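PDB 5EYN: fructokinase from Vibrio cholerae serotype O1, which catalyses the ATP-dependent phosphorylation of fructose, as a sugar kinase of the PfkB (ribokinase-like) family. Local coordinates for residues A[63-67]-A[125-131]; A[228-232]-A[242-246]; A[133-139]-A[161-167]. One frame throughout, in Å; residues are numbered along the deposited sequence.

Interaction 1: A[63-67]-A[125-131]; sequences FFGRV and LQLSDIP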
ATOM      1  N   PHE A  63      16.093  12.512 -12.076  1.00  9.89           N
ATOM      2  CA  PHE A  63      15.607  12.094 -10.770  1.00  9.49           C
ATOM      3  C   PHE A  63      16.600  11.138 -10.150  1.00  9.56           C
ATOM      4  O   PHE A  63      17.089  10.240 -10.827  1.00 11.76           O
ATOM      5  CB  PHE A  63      14.267  11.380 -10.935  1.00  9.51           C
ATOM      6  CG  PHE A  63      13.560  11.065  -9.642  1.00  9.77           C
ATOM      7  CD1 PHE A  63      12.585  11.915  -9.167  1.00 10.82           C
ATOM      8  CD2 PHE A  63      13.851   9.924  -8.919  1.00 11.49           C
ATOM      9  CE1 PHE A  63      11.918  11.645  -8.006  1.00 11.66           C
ATOM     10  CE2 PHE A  63      13.185   9.653  -7.743  1.00 11.59           C
ATOM     11  CZ  PHE A  63      12.213  10.515  -7.294  1.00 11.21           C
ATOM     12  N   PHE A  64      16.919  11.340  -8.873  1.00  8.84           N
ATOM     13  CA  PHE A  64      17.661  10.339  -8.126  1.00  9.34           C
ATOM     14  C   PHE A  64      16.941  10.003  -6.845  1.00  9.69           C
ATOM     15  O   PHE A  64      16.402  10.874  -6.164  1.00  9.30           O
ATOM     16  CB  PHE A  64      19.139  10.723  -7.873  1.00  9.86           C
ATOM     17  CG  PHE A  64      19.375  11.857  -6.892  1.00  9.11           C
ATOM     18  CD1 PHE A  64      19.659  11.594  -5.551  1.00  8.59           C
ATOM     19  CD2 PHE A  64      19.412  13.175  -7.318  1.00  9.74           C
ATOM     20  CE1 PHE A  64      19.943  12.632  -4.659  1.00  8.21           C
ATOM     21  CE2 PHE A  64      19.688  14.214  -6.423  1.00  9.09           C
ATOM     22  CZ  PHE A  64      19.960  13.931  -5.093  1.00  8.95           C
ATOM     23  N   GLY A  65      16.911   8.718  -6.533  1.00  9.99           N
ATOM     24  CA  GLY A  65      16.188   8.259  -5.368  1.00  9.60           C
ATOM     25  C   GLY A  65      15.994   6.760  -5.412  1.00  9.97           C
ATOM     26  O   GLY A  65      16.556   6.072  -6.269  1.00 12.47           O
ATOM     27  N   ARG A  66      15.219   6.256  -4.460  1.00  9.35           N
ATOM     28  CA  ARG A  66      14.903   4.837  -4.390  1.00  8.80           C
ATOM     29  C   ARG A  66      13.413   4.602  -4.432  1.00  8.75           C
ATOM     30  O   ARG A  66      12.641   5.276  -3.752  1.00  9.42           O
ATOM     31  CB  ARG A  66      15.405   4.208  -3.098  1.00 11.07           C
ATOM     32  CG  ARG A  66      16.896   4.179  -2.972  1.00 11.42           C
ATOM     33  CD  ARG A  66      17.368   3.394  -1.771  1.00 12.30           C
ATOM     34  NE  ARG A  66      18.820   3.410  -1.762  1.00 15.64           N
ATOM     35  CZ  ARG A  66      19.604   2.354  -1.596  1.00 19.91           C
ATOM     36  NH1 ARG A  66      19.094   1.142  -1.396  1.00 23.43           N
ATOM     37  NH2 ARG A  66      20.919   2.516  -1.614  1.00 22.39           N
ATOM     38  N   VAL A  67      13.026   3.624  -5.238  1.00  9.35           N
ATOM     39  CA  VAL A  67      11.715   3.003  -5.130  1.00  9.45           C
ATOM     40  C   VAL A  67      11.899   1.536  -4.778  1.00  8.63           C
ATOM     41  O   VAL A  67      13.021   1.068  -4.616  1.00  9.67           O
ATOM     42  CB  VAL A  67      10.914   3.128  -6.435  1.00  9.97           C
ATOM     43  CG1 VAL A  67      10.508   4.579  -6.667  1.00 10.52           C
ATOM     44  CG2 VAL A  67      11.699   2.556  -7.618  1.00 10.75           C
ATOM     45  N   LEU A 125      17.301   6.285   1.089  1.00  9.02           N
ATOM     46  CA  LEU A 125      18.318   6.966   0.295  1.00  8.79           C
ATOM     47  C   LEU A 125      19.647   7.003   1.053  1.00  9.70           C
ATOM     48  O   LEU A 125      19.704   7.453   2.199  1.00  9.83           O
ATOM     49  CB  LEU A 125      17.868   8.389  -0.036  1.00  8.59           C
ATOM     50  CG  LEU A 125      18.785   9.153  -0.981  1.00 10.25           C
ATOM     51  CD1 LEU A 125      18.526   8.735  -2.409  1.00 11.88           C
ATOM     52  CD2 LEU A 125      18.593  10.648  -0.832  1.00 10.20           C
ATOM     53  N   GLN A 126      20.709   6.556   0.393  1.00 11.54           N
ATOM     54  CA  GLN A 126      22.053   6.536   0.967  1.00 14.70           C
ATOM     55  C   GLN A 126      22.941   7.611   0.347  1.00 13.02           C
ATOM     56  O   GLN A 126      22.654   8.137  -0.730  1.00 13.52           O
ATOM     57  CB  GLN A 126      22.711   5.177   0.736  1.00 19.27           C
ATOM     58  CG  GLN A 126      21.954   4.020   1.357  1.00 23.61           C
ATOM     59  CD  GLN A 126      22.599   2.679   1.082  1.00 26.89           C
ATOM     60  OE1 GLN A 126      23.657   2.601   0.459  1.00 29.47           O
ATOM     61  NE2 GLN A 126      21.957   1.615   1.535  1.00 28.40           N
ATOM     62  N   LEU A 127      24.053   7.906   1.008  1.00 14.23           N
ATOM     63  CA  LEU A 127      24.989   8.889   0.483  1.00 15.78           C
ATOM     64  C   LEU A 127      25.488   8.495  -0.900  1.00 16.62           C
ATOM     65  O   LEU A 127      25.678   9.349  -1.767  1.00 17.23           O
ATOM     66  CB  LEU A 127      26.163   9.075   1.428  1.00 17.22           C
ATOM     67  CG  LEU A 127      25.824   9.766   2.741  1.00 17.39           C
ATOM     68  CD1 LEU A 127      27.023   9.691   3.674  1.00 17.99           C
ATOM     69  CD2 LEU A 127      25.416  11.210   2.483  1.00 17.02           C
ATOM     70  N   SER A 128      25.676   7.203  -1.129  1.00 17.49           N
ATOM     71  CA  SER A 128      26.202   6.753  -2.412  1.00 19.43           C
ATOM     72  C   SER A 128      25.175   6.838  -3.541  1.00 18.78           C
ATOM     73  O   SER A 128      25.527   6.630  -4.698  1.00 20.07           O
ATOM     74  CB  SER A 128      26.727   5.321  -2.298  1.00 21.35           C
ATOM     75  OG  SER A 128      25.695   4.427  -1.920  1.00 21.96           O
ATOM     76  N   ASP A 129      23.917   7.140  -3.215  1.00 16.02           N
ATOM     77  CA  ASP A 129      22.902   7.314  -4.248  1.00 15.24           C
ATOM     78  C   ASP A 129      22.968   8.694  -4.893  1.00 13.57           C
ATOM     79  O   ASP A 129      22.334   8.935  -5.908  1.00 14.21           O
ATOM     80  CB  ASP A 129      21.500   7.141  -3.663  1.00 15.15           C
ATOM     81  CG  ASP A 129      21.231   5.738  -3.152  1.00 16.49           C
ATOM     82  OD1 ASP A 129      20.348   5.616  -2.284  1.00 15.24           O
ATOM     83  OD2 ASP A 129      21.859   4.764  -3.624  1.00 18.31           O
ATOM     84  N   ILE A 130      23.718   9.612  -4.296  1.00 12.91           N
ATOM     85  CA  ILE A 130      23.733  10.978  -4.789  1.00 11.28           C
ATOM     86  C   ILE A 130      24.621  11.035  -6.034  1.00 10.85           C
ATOM     87  O   ILE A 130      25.749  10.568  -5.999  1.00 12.18           O
ATOM     88  CB  ILE A 130      24.290  11.938  -3.733  1.00 10.78           C
ATOM     89  CG1 ILE A 130      23.448  11.881  -2.451  1.00 11.59           C
ATOM     90  CG2 ILE A 130      24.343  13.352  -4.285  1.00 12.07           C
ATOM     91  CD1 ILE A 130      24.122  12.553  -1.271  1.00 12.85           C
ATOM     92  N   PRO A 131      24.124  11.608  -7.142  1.00 10.75           N
ATOM     93  CA  PRO A 131      24.906  11.701  -8.379  1.00 11.51           C
ATOM     94  C   PRO A 131      25.823  12.909  -8.371  1.00 12.30           C
ATOM     95  O   PRO A 131      25.768  13.748  -7.474  1.00 12.18           O
ATOM     96  CB  PRO A 131      23.836  11.867  -9.453  1.00 13.20           C
ATOM     97  CG  PRO A 131      22.745  12.573  -8.761  1.00 13.62           C
ATOM     98  CD  PRO A 131      22.749  12.091  -7.330  1.00 12.14           C
TER
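Asp129 OD1 is gripped by two groups: the side chain of Arg66, whose NE donates over 2.7 Å, and the backbone N of Gln126, 2.9 Å away. They bind in different ways. NE meets OD1 on its syn side, in the guanidinium plane, whereas the Gln126 N-H comes from above the carboxylate, 52° out of its plane. Arg66 NH2 adds a longer bond of 3.2 Å to Asp129 OD2, making a side-on, two-nitrogen salt bridge between strand 61-68 of the central sheet of this ribokinase-like fold and the 3-10 turn 127-129. The Arg66 chain runs extended from CG to NE to get there, and its NH1 turns to a second carboxylate, Asp93. Gln126 lays its amide obliquely against NH2 without bonding to it. The charge on Arg66 is thus shared between two acids, which would be expected to favour the ionised forms of all three. Before and after the acid in sequence the contact is apolar. Leu125 CD1 meets Gly65 CA, and beyond the 3-10 turn Phe64, with CG between its backbone N and carbonyl carbon (chi1 70°), presents a ring face to Pro131, whose CD sits 3.5 Å from the ring centroid in a CH-pi contact.

Interaction 2: A[228-232]-A[242-246]; sequences IPLVV and VATPN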
ATOM      1  N   ILE A 228      16.389  34.445   2.502  1.00 16.74           N
ATOM      2  CA  ILE A 228      16.090  33.557   1.388  1.00 14.14           C
ATOM      3  C   ILE A 228      15.926  34.403   0.130  1.00 13.09           C
ATOM      4  O   ILE A 228      15.151  35.347   0.115  1.00 13.57           O
ATOM      5  CB  ILE A 228      14.783  32.760   1.625  1.00 12.47           C
ATOM      6  CG1 ILE A 228      14.837  31.977   2.942  1.00 14.97           C
ATOM      7  CG2 ILE A 228      14.526  31.798   0.500  1.00 11.99           C
ATOM      8  CD1 ILE A 228      13.477  31.571   3.424  1.00 16.11           C
ATOM      9  N   PRO A 229      16.673  34.081  -0.928  1.00 12.31           N
ATOM     10  CA  PRO A 229      16.636  34.910  -2.135  1.00 12.31           C
ATOM     11  C   PRO A 229      15.244  35.006  -2.766  1.00 10.91           C
ATOM     12  O   PRO A 229      14.843  36.091  -3.178  1.00 12.80           O
ATOM     13  CB  PRO A 229      17.625  34.206  -3.065  1.00 13.17           C
ATOM     14  CG  PRO A 229      18.576  33.540  -2.146  1.00 14.59           C
ATOM     15  CD  PRO A 229      17.740  33.072  -0.995  1.00 13.09           C
ATOM     16  N   LEU A 230      14.520  33.896  -2.815  1.00  9.41           N
ATOM     17  CA  LEU A 230      13.189  33.893  -3.392  1.00  8.99           C
ATOM     18  C   LEU A 230      12.262  33.011  -2.591  1.00  8.36           C
ATOM     19  O   LEU A 230      12.515  31.822  -2.430  1.00  8.93           O
ATOM     20  CB  LEU A 230      13.236  33.393  -4.831  1.00  9.75           C
ATOM     21  CG  LEU A 230      11.892  33.151  -5.522  1.00 10.12           C
ATOM     22  CD1 LEU A 230      11.029  34.415  -5.535  1.00 11.44           C
ATOM     23  CD2 LEU A 230      12.122  32.653  -6.932  1.00 11.00           C
ATOM     24  N   VAL A 231      11.185  33.607  -2.090  1.00  8.45           N
ATOM     25  CA  VAL A 231      10.131  32.875  -1.409  1.00  9.39           C
ATOM     26  C   VAL A 231       8.864  33.083  -2.212  1.00  8.92           C
ATOM     27  O   VAL A 231       8.532  34.202  -2.609  1.00  9.82           O
ATOM     28  CB  VAL A 231       9.915  33.376   0.037  1.00  9.78           C
ATOM     29  CG1 VAL A 231       8.660  32.784   0.637  1.00 11.97           C
ATOM     30  CG2 VAL A 231      11.108  33.029   0.911  1.00 11.24           C
ATOM     31  N   VAL A 232       8.158  31.991  -2.463  1.00  8.70           N
ATOM     32  CA  VAL A 232       6.880  32.062  -3.125  1.00  9.83           C
ATOM     33  C   VAL A 232       5.866  31.413  -2.200  1.00 10.09           C
ATOM     34  O   VAL A 232       6.113  30.333  -1.672  1.00 12.38           O
ATOM     35  CB  VAL A 232       6.919  31.336  -4.463  1.00 11.83           C
ATOM     36  CG1 VAL A 232       5.558  31.397  -5.125  1.00 14.54           C
ATOM     37  CG2 VAL A 232       7.974  31.945  -5.349  1.00 13.50           C
ATOM     38  N   VAL A 242       5.028  36.672  -4.225  1.00 10.53           N
ATOM     39  CA  VAL A 242       6.438  36.541  -4.555  1.00 11.08           C
ATOM     40  C   VAL A 242       7.220  37.506  -3.675  1.00 11.15           C
ATOM     41  O   VAL A 242       6.972  38.705  -3.696  1.00 12.39           O
ATOM     42  CB  VAL A 242       6.677  36.875  -6.035  1.00 12.52           C
ATOM     43  CG1 VAL A 242       8.139  36.711  -6.389  1.00 13.49           C
ATOM     44  CG2 VAL A 242       5.800  36.005  -6.935  1.00 13.17           C
ATOM     45  N   ALA A 243       8.117  36.961  -2.862  1.00  9.99           N
ATOM     46  CA  ALA A 243       8.880  37.761  -1.916  1.00 10.84           C
ATOM     47  C   ALA A 243      10.369  37.627  -2.206  1.00 10.34           C
ATOM     48  O   ALA A 243      10.942  36.535  -2.134  1.00 10.83           O
ATOM     49  CB  ALA A 243       8.584  37.343  -0.481  1.00 10.71           C
ATOM     50  N   THR A 244      10.970  38.753  -2.556  1.00 11.20           N
ATOM     51  CA  THR A 244      12.400  38.853  -2.795  1.00 11.14           C
ATOM     52  C   THR A 244      12.882  40.003  -1.923  1.00 11.11           C
ATOM     53  O   THR A 244      12.080  40.674  -1.307  1.00 12.08           O
ATOM     54  CB  THR A 244      12.682  39.114  -4.271  1.00 13.10           C
ATOM     55  OG1 THR A 244      11.953  40.271  -4.684  1.00 14.95           O
ATOM     56  CG2 THR A 244      12.258  37.913  -5.097  1.00 14.07           C
ATOM     57  N   PRO A 245      14.200  40.230  -1.838  1.00 11.48           N
ATOM     58  CA  PRO A 245      14.617  41.280  -0.901  1.00 12.15           C
ATOM     59  C   PRO A 245      13.964  42.643  -1.175  1.00 11.94           C
ATOM     60  O   PRO A 245      13.994  43.176  -2.282  1.00 14.52           O
ATOM     61  CB  PRO A 245      16.134  41.330  -1.092  1.00 13.88           C
ATOM     62  CG  PRO A 245      16.483  39.929  -1.492  1.00 14.94           C
ATOM     63  CD  PRO A 245      15.341  39.460  -2.356  1.00 13.86           C
ATOM     64  N   ASN A 246      13.336  43.167  -0.132  1.00 12.95           N
ATOM     65  CA  ASN A 246      12.667  44.455  -0.156  1.00 13.67           C
ATOM     66  C   ASN A 246      11.522  44.557  -1.160  1.00 14.81           C
ATOM     67  O   ASN A 246      11.133  45.648  -1.552  1.00 15.94           O
ATOM     68  CB  ASN A 246      13.711  45.548  -0.370  1.00 13.43           C
ATOM     69  CG  ASN A 246      14.848  45.430   0.609  1.00 14.22           C
ATOM     70  OD1 ASN A 246      14.635  45.131   1.784  1.00 15.27           O
ATOM     71  ND2 ASN A 246      16.059  45.603   0.128  1.00 14.87           N
TER
HETATM   72  O   HOH W   1      12.624  36.308   0.192  1.00 15.98           O
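Strands 230-232 and 242-244 run antiparallel, their short axes 4.8 Å apart at closest approach with 162° between their directions, as the two arms of a beta hairpin. Val231 and Ala243 form a hydrogen-bonded pair: Val231 N donates to Ala243 O over 2.9 Å, and Ala243 N returns a bond of 2.8 Å to Val231 O. Both are nearly straight. Val232 and Val242 follow as a non-hydrogen-bonded pair. At the other end the chains part into loops, and a water spans the gap, donating to Ile228 O and also to Ala243 O. That carbonyl therefore accepts from a backbone N-H and from a water, so the water carries the link between the two chains one step past the last direct bond.

The side chains divide between the two faces of the hairpin. On one, Val231 and Ala243 lie abreast, with Val231 CB 4.2 Å from Ala243 CB. On the other, Leu230 makes the link: with CG anti to the backbone N (chi1 172°), its CD1 reaches across to Val242 CG1 at 3.8 Å and Thr244 CG2 at 3.7 Å. The Leu230 and Thr244 side chains run alongside each other in a common direction. Where the strands separate, Pro245 CD rests 3.5 Å from Pro229 O.

In the large sheet, strand 230-234 is hydrogen-bonded along its other edge to strand 199-203, and the hairpin continues into strand 247-251. Helix 285-302 packs over Leu230 and Val242 through Ile288, while Phe202 and Ile223 adjoin Val231 on the other face.

Interaction 3: A[133-139]-A[161-167]; sequences FQKGEWL and QMKEVGG
Met162, near the end of helix 151-165, centres the apolar contacts: its CE lies over the Phe133 ring, 3.6 Å from the centroid and offset toward the rim, a CH-pi contact. SD, 4.5 Å from the centroid and oblique to the ring, adds a looser Met-aromatic approach. CG stands anti to the backbone N (chi1 -177°), and bends at the next two torsions (58° and 87°) fold the thioether back so that Met162 CE also reaches CB of Glu137 and of Leu139, each at 3.9 Å. Val165 CG1 packs 4.0 Å from Phe133 CB.

The polar link across the contact lies where the helix finishes in a Schellman motif at Gly166. Gly136 N, in a type II turn, donates to Gly166 O over 3.0 Å, coming from above the carbonyl plane. A water donates to the same oxygen and accepts from Lys135 NZ. Within 133-139, Glu137 OE1 accepts from Gln134 N (2.9 Å) and also from Trp22 NE1, while OE2 pairs with Arg20.

The contact ties the start of strand 138-142 to the helix end within a beta-alpha-beta unit. Its chemistry divides by place: Met162 packs on Phe133, Glu137 and Leu139, whereas a backbone N-H and a water satisfy Gly166 O.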
ATOM      1  N   PHE A 133      27.094  16.439  -9.247  1.00 12.56           N
ATOM      2  CA  PHE A 133      26.456  17.706  -9.546  1.00 13.67           C
ATOM      3  C   PHE A 133      27.466  18.637 -10.196  1.00 14.64           C
ATOM      4  O   PHE A 133      28.681  18.469 -10.046  1.00 16.31           O
ATOM      5  CB  PHE A 133      25.957  18.374  -8.264  1.00 11.66           C
ATOM      6  CG  PHE A 133      24.877  17.622  -7.536  1.00 11.00           C
ATOM      7  CD1 PHE A 133      23.908  16.892  -8.209  1.00 10.78           C
ATOM      8  CD2 PHE A 133      24.833  17.665  -6.152  1.00 11.12           C
ATOM      9  CE1 PHE A 133      22.911  16.236  -7.502  1.00 10.83           C
ATOM     10  CE2 PHE A 133      23.844  17.022  -5.459  1.00 10.75           C
ATOM     11  CZ  PHE A 133      22.890  16.296  -6.135  1.00 10.88           C
ATOM     12  N   GLN A 134      26.955  19.646 -10.887  1.00 15.10           N
ATOM     13  CA  GLN A 134      27.809  20.624 -11.532  1.00 16.19           C
ATOM     14  C   GLN A 134      27.301  22.033 -11.273  1.00 15.23           C
ATOM     15  O   GLN A 134      26.114  22.243 -11.016  1.00 14.17           O
ATOM     16  CB  GLN A 134      27.853  20.359 -13.036  1.00 20.41           C
ATOM     17  CG  GLN A 134      28.403  18.985 -13.381  1.00 24.47           C
ATOM     18  CD  GLN A 134      28.483  18.740 -14.872  1.00 28.75           C
ATOM     19  OE1 GLN A 134      29.128  19.489 -15.601  1.00 30.57           O
ATOM     20  NE2 GLN A 134      27.828  17.679 -15.331  1.00 30.55           N
ATOM     21  N   LYS A 135      28.207  22.994 -11.373  1.00 15.19           N
ATOM     22  CA  LYS A 135      27.881  24.398 -11.207  1.00 15.40           C
ATOM     23  C   LYS A 135      26.675  24.780 -12.072  1.00 14.24           C
ATOM     24  O   LYS A 135      26.562  24.373 -13.231  1.00 15.14           O
ATOM     25  CB  LYS A 135      29.096  25.247 -11.572  1.00 17.62           C
ATOM     26  CG  LYS A 135      28.923  26.723 -11.325  1.00 20.87           C
ATOM     27  CD  LYS A 135      30.172  27.476 -11.773  1.00 23.18           C
ATOM     28  CE  LYS A 135      29.961  28.978 -11.766  1.00 26.21           C
ATOM     29  NZ  LYS A 135      29.700  29.509 -10.404  1.00 28.45           N
ATOM     30  N   GLY A 136      25.748  25.540 -11.494  1.00 13.73           N
ATOM     31  CA  GLY A 136      24.613  26.057 -12.233  1.00 13.48           C
ATOM     32  C   GLY A 136      23.419  25.117 -12.308  1.00 12.89           C
ATOM     33  O   GLY A 136      22.355  25.505 -12.772  1.00 13.33           O
ATOM     34  N   GLU A 137      23.574  23.883 -11.855  1.00 11.31           N
ATOM     35  CA  GLU A 137      22.445  22.975 -11.796  1.00 10.80           C
ATOM     36  C   GLU A 137      21.528  23.346 -10.643  1.00 10.34           C
ATOM     37  O   GLU A 137      21.909  24.080  -9.729  1.00 10.68           O
ATOM     38  CB  GLU A 137      22.919  21.528 -11.664  1.00 11.68           C
ATOM     39  CG  GLU A 137      23.611  21.009 -12.920  1.00 13.50           C
ATOM     40  CD  GLU A 137      24.049  19.558 -12.801  1.00 14.19           C
ATOM     41  OE1 GLU A 137      24.217  19.067 -11.669  1.00 14.23           O
ATOM     42  OE2 GLU A 137      24.242  18.910 -13.844  1.00 18.06           O
ATOM     43  N   TRP A 138      20.317  22.806 -10.695  1.00  9.79           N
ATOM     44  CA  TRP A 138      19.330  22.963  -9.633  1.00  8.87           C
ATOM     45  C   TRP A 138      19.095  21.624  -8.956  1.00  8.15           C
ATOM     46  O   TRP A 138      19.191  20.572  -9.583  1.00  8.67           O
ATOM     47  CB  TRP A 138      17.992  23.484 -10.196  1.00  8.27           C
ATOM     48  CG  TRP A 138      18.017  24.930 -10.489  1.00  9.05           C
ATOM     49  CD1 TRP A 138      18.496  25.539 -11.604  1.00 10.52           C
ATOM     50  CD2 TRP A 138      17.555  25.967  -9.626  1.00  9.70           C
ATOM     51  NE1 TRP A 138      18.362  26.903 -11.487  1.00 10.21           N
ATOM     52  CE2 TRP A 138      17.782  27.189 -10.280  1.00  9.31           C
ATOM     53  CE3 TRP A 138      16.973  25.982  -8.355  1.00  9.51           C
ATOM     54  CZ2 TRP A 138      17.464  28.409  -9.707  1.00 10.04           C
ATOM     55  CZ3 TRP A 138      16.657  27.198  -7.784  1.00 10.59           C
ATOM     56  CH2 TRP A 138      16.910  28.395  -8.458  1.00 10.85           C
ATOM     57  N   LEU A 139      18.780  21.690  -7.667  1.00  7.86           N
ATOM     58  CA  LEU A 139      18.310  20.539  -6.910  1.00  7.93           C
ATOM     59  C   LEU A 139      17.023  20.945  -6.214  1.00  7.82           C
ATOM     60  O   LEU A 139      17.003  21.944  -5.498  1.00  8.16           O
ATOM     61  CB  LEU A 139      19.346  20.126  -5.862  1.00  7.88           C
ATOM     62  CG  LEU A 139      18.921  19.022  -4.892  1.00  7.78           C
ATOM     63  CD1 LEU A 139      18.754  17.712  -5.610  1.00  8.20           C
ATOM     64  CD2 LEU A 139      19.959  18.896  -3.784  1.00  9.42           C
ATOM     65  N   GLN A 161      26.221  19.386  -0.985  1.00 10.08           N
ATOM     66  CA  GLN A 161      27.081  19.143  -2.151  1.00 11.01           C
ATOM     67  C   GLN A 161      26.680  20.019  -3.330  1.00 10.28           C
ATOM     68  O   GLN A 161      27.533  20.537  -4.059  1.00 11.10           O
ATOM     69  CB  GLN A 161      27.067  17.662  -2.534  1.00 11.54           C
ATOM     70  CG  GLN A 161      27.756  16.768  -1.524  1.00 12.01           C
ATOM     71  CD  GLN A 161      27.461  15.302  -1.746  1.00 13.36           C
ATOM     72  OE1 GLN A 161      27.166  14.872  -2.855  1.00 14.19           O
ATOM     73  NE2 GLN A 161      27.525  14.530  -0.684  1.00 14.16           N
ATOM     74  N   MET A 162      25.381  20.207  -3.527  1.00 10.60           N
ATOM     75  CA  MET A 162      24.945  21.077  -4.605  1.00 10.32           C
ATOM     76  C   MET A 162      25.379  22.520  -4.338  1.00 10.86           C
ATOM     77  O   MET A 162      25.849  23.204  -5.245  1.00 12.27           O
ATOM     78  CB  MET A 162      23.426  21.005  -4.790  1.00  9.65           C
ATOM     79  CG  MET A 162      22.949  21.842  -5.964  1.00 10.00           C
ATOM     80  SD  MET A 162      23.701  21.390  -7.535  1.00 10.89           S
ATOM     81  CE  MET A 162      22.586  20.086  -8.073  1.00 10.19           C
ATOM     82  N   LYS A 163      25.271  22.965  -3.086  1.00 11.39           N
ATOM     83  CA  LYS A 163      25.698  24.310  -2.723  1.00 11.53           C
ATOM     84  C   LYS A 163      27.196  24.451  -2.956  1.00 12.18           C
ATOM     85  O   LYS A 163      27.660  25.459  -3.477  1.00 14.10           O
ATOM     86  CB  LYS A 163      25.354  24.624  -1.264  1.00 12.76           C
ATOM     87  CG  LYS A 163      23.848  24.749  -1.031  1.00 13.15           C
ATOM     88  CD  LYS A 163      23.470  24.859   0.440  1.00 15.32           C
ATOM     89  CE  LYS A 163      23.852  26.172   1.063  1.00 18.31           C
ATOM     90  NZ  LYS A 163      23.134  27.300   0.423  1.00 20.82           N
ATOM     91  N   GLU A 164      27.962  23.435  -2.575  1.00 12.59           N
ATOM     92  CA  GLU A 164      29.419  23.524  -2.650  1.00 13.52           C
ATOM     93  C   GLU A 164      29.906  23.689  -4.083  1.00 13.67           C
ATOM     94  O   GLU A 164      30.882  24.402  -4.340  1.00 15.16           O
ATOM     95  CB  GLU A 164      30.029  22.278  -2.015  1.00 15.11           C
ATOM     96  CG  GLU A 164      31.532  22.179  -2.069  1.00 16.90           C
ATOM     97  CD  GLU A 164      32.005  20.883  -1.461  1.00 20.20           C
ATOM     98  OE1 GLU A 164      31.387  19.832  -1.735  1.00 21.86           O
ATOM     99  OE2 GLU A 164      32.966  20.905  -0.675  1.00 23.67           O
ATOM    100  N   VAL A 165      29.240  23.018  -5.016  1.00 13.28           N
ATOM    101  CA  VAL A 165      29.664  23.026  -6.414  1.00 13.80           C
ATOM    102  C   VAL A 165      29.169  24.268  -7.162  1.00 14.12           C
ATOM    103  O   VAL A 165      29.535  24.497  -8.308  1.00 16.50           O
ATOM    104  CB  VAL A 165      29.216  21.738  -7.143  1.00 16.10           C
ATOM    105  CG1 VAL A 165      27.749  21.829  -7.549  1.00 15.83           C
ATOM    106  CG2 VAL A 165      30.097  21.461  -8.352  1.00 17.96           C
ATOM    107  N   GLY A 166      28.340  25.077  -6.515  1.00 12.88           N
ATOM    108  CA  GLY A 166      27.825  26.274  -7.151  1.00 13.47           C
ATOM    109  C   GLY A 166      26.523  26.063  -7.898  1.00 13.02           C
ATOM    110  O   GLY A 166      26.215  26.782  -8.845  1.00 13.70           O
ATOM    111  N   GLY A 167      25.756  25.074  -7.467  1.00 11.73           N
ATOM    112  CA  GLY A 167      24.401  24.890  -7.936  1.00 11.79           C
ATOM    113  C   GLY A 167      23.422  25.633  -7.048  1.00 10.67           C
ATOM    114  O   GLY A 167      23.811  26.366  -6.135  1.00 11.45           O
TER
HETATM  115  O   HOH W   2      27.176  29.189  -9.524  1.00 33.32           O

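All three contacts reach the same large sheet. Interaction 1 is mostly buried, with Gln126 at its exposed margin; interactions 2 and 3 are only partly buried. Interactions 1 and 3 adjoin: Phe64 CE2 meets Phe133 CZ at 3.8 Å and Leu139 CD1 at 3.7 Å, and helix 151-165, whose end belongs to interaction 3, also packs on the loop of interaction 1. Interaction 2 stands apart, its nearest atoms about 19 Å from interaction 1 and about 7 Å from interaction 3. The chemistry follows the setting: charge fastens a loop to a strand in 63-67/125-131, backbone bonds pair neighbouring strands in 228-232/242-246, and in 133-139/161-167 thioether packing and one backbone bond join the helix end to the loop and strand start.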